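Local coordinates for protein orotidine 5'-phosphate decarboxylase (Streptomyces avermitilis, PDB 3V75) that probably catalyses the decarboxylation of orotidine 5'-phosphate to UMP, the final step of de novo UMP biosynthesis, at residues P47-L52 / L57-A62; L152-L157 / A198-H203. All blocks are in the same frame, centred on the assembly; numbering follows the deposited sequence.

Interaction 1 of 2, residues P47-L52 / L57-A62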
loop_
_atom_site.group_PDB
_atom_site.type_symbol
_atom_site.label_atom_id
_atom_site.label_comp_id
_atom_site.label_asym_id
_atom_site.label_seq_id
_atom_site.Cartn_x
_atom_site.Cartn_y
_atom_site.Cartn_z
ATOM N N PRO A 47 -10.380 -12.773 -5.634
ATOM C CA PRO A 47 -10.544 -13.252 -7.014
ATOM C C PRO A 47 -9.194 -13.307 -7.733
ATOM O O PRO A 47 -8.996 -12.625 -8.761
ATOM C CB PRO A 47 -11.466 -12.199 -7.660
ATOM C CG PRO A 47 -11.140 -10.927 -6.850
ATOM C CD PRO A 47 -10.935 -11.426 -5.426
ATOM N N HIS A 48 -8.256 -14.087 -7.211
ATOM C CA HIS A 48 -7.012 -14.306 -7.955
ATOM C C HIS A 48 -7.224 -15.274 -9.102
ATOM O O HIS A 48 -8.233 -16.002 -9.156
ATOM C CB HIS A 48 -5.847 -14.750 -7.056
ATOM C CG HIS A 48 -6.180 -15.830 -6.081
ATOM N ND1 HIS A 48 -6.416 -17.141 -6.462
ATOM C CD2 HIS A 48 -6.260 -15.808 -4.726
ATOM C CE1 HIS A 48 -6.634 -17.873 -5.381
ATOM N NE2 HIS A 48 -6.558 -17.087 -4.315
ATOM N N ALA A 49 -6.284 -15.278 -10.040
ATOM C CA ALA A 49 -6.461 -16.088 -11.240
ATOM C C ALA A 49 -6.695 -17.582 -10.942
ATOM O O ALA A 49 -7.479 -18.206 -11.650
ATOM C CB ALA A 49 -5.269 -15.913 -12.223
ATOM N N SER A 50 -6.026 -18.134 -9.911
ATOM C CA SER A 50 -6.191 -19.540 -9.515
ATOM C C SER A 50 -7.673 -19.800 -9.205
ATOM O O SER A 50 -8.313 -20.668 -9.806
ATOM C CB SER A 50 -5.325 -19.816 -8.275
ATOM O OG SER A 50 -5.216 -21.184 -7.975
ATOM N N LEU A 51 -8.220 -19.035 -8.249
ATOM C CA LEU A 51 -9.632 -19.247 -7.846
ATOM C C LEU A 51 -10.584 -19.003 -9.005
ATOM O O LEU A 51 -11.583 -19.721 -9.154
ATOM C CB LEU A 51 -10.037 -18.419 -6.608
ATOM C CG LEU A 51 -9.903 -19.086 -5.220
ATOM C CD1 LEU A 51 -10.019 -18.073 -4.074
ATOM C CD2 LEU A 51 -10.932 -20.262 -5.066
ATOM N N LEU A 52 -10.312 -17.987 -9.837
ATOM C CA LEU A 52 -11.205 -17.746 -10.970
ATOM C C LEU A 52 -11.212 -18.970 -11.920
ATOM O O LEU A 52 -12.282 -19.415 -12.349
ATOM C CB LEU A 52 -10.796 -16.492 -11.771
ATOM C CG LEU A 52 -10.943 -15.124 -11.087
ATOM C CD1 LEU A 52 -10.431 -13.987 -11.995
ATOM C CD2 LEU A 52 -12.393 -14.877 -10.720
ATOM N N LEU A 57 -14.083 -19.581 -14.371
ATOM C CA LEU A 57 -14.247 -18.219 -14.895
ATOM C C LEU A 57 -12.932 -17.781 -15.563
ATOM O O LEU A 57 -11.845 -18.300 -15.245
ATOM C CB LEU A 57 -14.572 -17.219 -13.765
ATOM C CG LEU A 57 -15.828 -17.552 -12.971
ATOM C CD1 LEU A 57 -15.817 -16.700 -11.699
ATOM C CD2 LEU A 57 -17.055 -17.287 -13.805
ATOM N N SER A 58 -13.032 -16.820 -16.460
ATOM C CA SER A 58 -11.860 -16.345 -17.187
ATOM C C SER A 58 -11.066 -15.378 -16.305
ATOM O O SER A 58 -11.632 -14.789 -15.356
ATOM C CB SER A 58 -12.334 -15.605 -18.429
ATOM O OG SER A 58 -13.341 -14.618 -18.083
ATOM N N ASP A 59 -9.783 -15.196 -16.605
ATOM C CA ASP A 59 -8.946 -14.310 -15.802
ATOM C C ASP A 59 -9.033 -12.911 -16.360
ATOM O O ASP A 59 -8.094 -12.418 -17.011
ATOM C CB ASP A 59 -7.500 -14.793 -15.815
ATOM C CG ASP A 59 -6.610 -13.938 -14.963
ATOM O OD1 ASP A 59 -7.016 -13.543 -13.842
ATOM O OD2 ASP A 59 -5.477 -13.706 -15.425
ATOM N N ASP A 60 -10.181 -12.287 -16.186
ATOM C CA ASP A 60 -10.393 -10.955 -16.729
ATOM C C ASP A 60 -11.440 -10.260 -15.920
ATOM O O ASP A 60 -11.949 -10.835 -14.950
ATOM C CB ASP A 60 -10.734 -10.951 -18.228
ATOM C CG ASP A 60 -11.968 -11.784 -18.565
ATOM O OD1 ASP A 60 -12.826 -12.033 -17.675
ATOM O OD2 ASP A 60 -12.095 -12.189 -19.754
ATOM N N VAL A 61 -11.758 -9.023 -16.308
ATOM C CA VAL A 61 -12.684 -8.185 -15.553
ATOM C C VAL A 61 -14.062 -8.846 -15.439
ATOM O O VAL A 61 -14.695 -8.793 -14.370
ATOM C CB VAL A 61 -12.856 -6.775 -16.204
ATOM C CG1 VAL A 61 -14.080 -6.058 -15.641
ATOM C CG2 VAL A 61 -11.656 -5.946 -15.916
ATOM N N ALA A 62 -14.538 -9.441 -16.532
ATOM C CA ALA A 62 -15.847 -10.123 -16.487
ATOM C C ALA A 62 -15.846 -11.292 -15.475
ATOM O O ALA A 62 -16.825 -11.480 -14.746
ATOM C CB ALA A 62 -16.246 -10.615 -17.890
#

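Interaction 2 of 2, residues L152-L157 / A198-H203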
loop_
_atom_site.group_PDB
_atom_site.type_symbol
_atom_site.label_atom_id
_atom_site.label_comp_id
_atom_site.label_asym_id
_atom_site.label_seq_id
_atom_site.Cartn_x
_atom_site.Cartn_y
_atom_site.Cartn_z
ATOM N N LEU A 152 6.368 3.325 8.121
ATOM C CA LEU A 152 6.747 4.737 8.297
ATOM C C LEU A 152 6.515 5.214 9.745
ATOM O O LEU A 152 6.798 6.381 10.072
ATOM C CB LEU A 152 5.996 5.609 7.282
ATOM C CG LEU A 152 6.247 5.179 5.844
ATOM C CD1 LEU A 152 5.332 5.924 4.874
ATOM C CD2 LEU A 152 7.696 5.436 5.443
ATOM N N GLY A 153 6.064 4.310 10.620
ATOM C CA GLY A 153 5.932 4.582 12.038
ATOM C C GLY A 153 4.471 4.706 12.435
ATOM O O GLY A 153 3.659 5.211 11.659
ATOM N N TYR A 154 4.128 4.270 13.640
ATOM C CA TYR A 154 2.729 4.313 14.071
ATOM C C TYR A 154 2.129 5.748 13.952
ATOM O O TYR A 154 0.980 5.932 13.519
ATOM C CB TYR A 154 2.572 3.754 15.492
ATOM C CG TYR A 154 1.120 3.681 15.910
ATOM C CD1 TYR A 154 0.343 2.561 15.571
ATOM C CD2 TYR A 154 0.510 4.734 16.587
ATOM C CE1 TYR A 154 -0.992 2.489 15.925
ATOM C CE2 TYR A 154 -0.830 4.676 16.946
ATOM C CZ TYR A 154 -1.570 3.548 16.610
ATOM O OH TYR A 154 -2.901 3.441 16.956
ATOM N N GLY A 155 2.922 6.749 14.326
ATOM C CA GLY A 155 2.412 8.114 14.333
ATOM C C GLY A 155 2.089 8.570 12.942
ATOM O O GLY A 155 1.266 9.490 12.789
ATOM N N SER A 156 2.695 7.976 11.913
ATOM C CA SER A 156 2.384 8.387 10.541
ATOM C C SER A 156 0.952 7.997 10.151
ATOM O O SER A 156 0.380 8.543 9.183
ATOM C CB SER A 156 3.368 7.793 9.545
ATOM O OG SER A 156 3.147 6.387 9.409
ATOM N N LEU A 157 0.342 7.072 10.899
ATOM C CA LEU A 157 -1.036 6.633 10.605
ATOM C C LEU A 157 -2.072 7.587 11.136
ATOM O O LEU A 157 -3.268 7.387 10.917
ATOM C CB LEU A 157 -1.314 5.257 11.278
ATOM C CG LEU A 157 -0.333 4.146 10.897
ATOM C CD1 LEU A 157 -0.611 2.910 11.777
ATOM C CD2 LEU A 157 -0.384 3.813 9.433
ATOM N N ALA A 198 5.843 -5.659 18.928
ATOM C CA ALA A 198 5.383 -5.348 20.281
ATOM C C ALA A 198 5.091 -3.842 20.418
ATOM O O ALA A 198 4.201 -3.434 21.173
ATOM C CB ALA A 198 6.417 -5.790 21.323
ATOM N N THR A 199 5.874 -3.036 19.709
ATOM C CA THR A 199 5.699 -1.594 19.739
ATOM C C THR A 199 4.355 -1.254 19.125
ATOM O O THR A 199 3.601 -0.440 19.685
ATOM C CB THR A 199 6.862 -0.925 18.950
ATOM O OG1 THR A 199 8.081 -1.216 19.637
ATOM C CG2 THR A 199 6.670 0.606 18.870
HETATM N N MSE A 200 4.026 -1.886 17.992
HETATM C CA MSE A 200 2.732 -1.628 17.363
HETATM C C MSE A 200 1.577 -2.071 18.270
HETATM O O MSE A 200 0.569 -1.370 18.396
HETATM C CB MSE A 200 2.621 -2.313 15.991
HETATM C CG MSE A 200 3.684 -1.876 15.011
HETATM SE SE MSE A 200 3.719 0.084 14.818
HETATM C CE MSE A 200 5.470 0.200 13.943
ATOM N N LEU A 201 1.696 -3.259 18.858
ATOM C CA LEU A 201 0.645 -3.732 19.759
ATOM C C LEU A 201 0.443 -2.762 20.921
ATOM O O LEU A 201 -0.697 -2.468 21.285
ATOM C CB LEU A 201 0.957 -5.141 20.285
ATOM C CG LEU A 201 0.971 -6.223 19.206
ATOM C CD1 LEU A 201 1.562 -7.513 19.806
ATOM C CD2 LEU A 201 -0.449 -6.474 18.654
ATOM N N ALA A 202 1.540 -2.270 21.503
ATOM C CA ALA A 202 1.415 -1.320 22.608
ATOM C C ALA A 202 0.739 -0.007 22.162
ATOM O O ALA A 202 -0.061 0.576 22.917
ATOM C CB ALA A 202 2.767 -1.027 23.264
ATOM N N HIS A 203 1.080 0.479 20.968
ATOM C CA HIS A 203 0.412 1.686 20.456
ATOM C C HIS A 203 -1.085 1.433 20.340
ATOM O O HIS A 203 -1.911 2.309 20.665
ATOM C CB HIS A 203 0.920 2.044 19.056
ATOM C CG HIS A 203 2.230 2.765 19.032
ATOM N ND1 HIS A 203 2.421 3.974 19.662
ATOM C CD2 HIS A 203 3.385 2.490 18.375
ATOM C CE1 HIS A 203 3.649 4.406 19.414
ATOM N NE2 HIS A 203 4.250 3.526 18.632
#

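Interaction 1 of 2, residues P47-L52 / L57-A62
The carboxylate of Asp59 rests against a methyl group: its OD1 comes within 3.4 Å of Ala49 CB, an apolar neighbour for a charged oxygen. The same oxygen finds its polar mate outside the two segments, in a salt bridge with Arg91, whose other terminal nitrogen is hydrogen-bonded to Pro47 O. With Asp59 CG anti to the backbone N (chi1 -178°), the end of the side chain comes nearer to the first turn of helix 49-54 than the direction of its CB would suggest. Asp59 is also the centre of an inverse gamma turn, which bends the chain where it passes this helix.

Leu52 fills the middle of the contact by dividing its branches. Its CD1 reaches Ser58 O at 3.7 Å and lies almost as close to Asp59 OD1, while CD2 meets Leu57 CD1 at 4.0 Å, the two leucine side chains crossing at about a right angle. Phe67 of helix 61-75 also packs on Leu52. One backbone hydrogen bond joins the segments, from Leu57 N to Leu52 O; it is short (2.7 Å) and approaches 31° out of the carbonyl plane.

Ser58 and Asp60, on either side of Asp59 in the chain, are joined by a hydrogen bond from Ser58 OG to Asp60 OD1 (2.7 Å), which arrives from above the carboxylate plane. That oxygen also receives Gly63 N, so Asp60 acts as the N-cap of helix 61-75, and the serine bond probably helps to hold the capping carboxylate in place. The contact thus ties a short helix to the start of the next within the connection that follows barrel strand 42-45. Its chemistry is mixed: a single backbone bond and a leucine pair join the segments directly, whereas the charge of Asp59 is probably balanced mainly by Arg91, which bridges both.

Interaction 2 of 2, residues L152-L157 / A198-H203
Tyr154 and His203 lie face against face in an offset stack, their planes only 7° from parallel and their centroids 4.4 Å apart. The side chains slide past each other in opposite directions, and each ring meets the other's beta carbon. His203 CB sits over the centre of the phenol ring, 3.4 Å from its centroid, while Tyr154 CB lies over the imidazole face toward the rim, 3.3 Å from His203 CD2. Two CH-pi contacts therefore flank the stack. Met200, present as selenomethionine, comes in at the edge of the phenol ring: a bend at chi2 (-54°) brings SE beside it in a Met-aromatic contact, 5.5 Å from the ring centroid, with Tyr154 CB also within packing distance.

Further out, hydrogen bonds hold the polar ends of both rings. Tyr154 OH bonds to Glu207, at the end of the same helix 196-207 that carries His203. Glu184 of the second subunit uses one carboxylate oxygen for His203 NE2 and the other for Tyr154 N, linking both sides of the stack across the dimer interface. Replacing Tyr154 by an alanine would probably strip His203 of its stacking partner and deprive Glu207 of the hydroxyl it bonds.

The loop behind Tyr154 is braced in turn. Gly153 O takes two bonds from Ser156, one from its backbone N and one from OG at 2.6 Å, the latter in the carbonyl plane. These bonds fasten the start of the 3-10 segment 154-157, which leads into helix 158-167. Direct contact across the segments is aromatic and apolar, with no hydrogen bond between them. The nearby carboxylate of Glu184 would be expected to favour a hydrogen on His203 NE2; the stack itself thus rests on apolar and pi contacts, while the charged partner comes from the second subunit.

Overall arrangement
The two contacts occupy opposite sides of one parallel eight-stranded barrel, their centres 36 Å apart and their nearest atoms about 24 Å apart. They come in series along the chain and share no helix or strand. Interaction 1 is local, closing the connection between strand 42-45 and helix 61-75 at the surface. Interaction 2 spans more sequence, joining the loop after strand 145-148 to helix 196-207, which comes after the next strand, 170-176, and it is buried with help from the second subunit. The pair illustrates how a TIM barrel is finished outside its strands: one contact shapes a single beta-alpha connection, the other joins two neighbouring ones at the dimer interface.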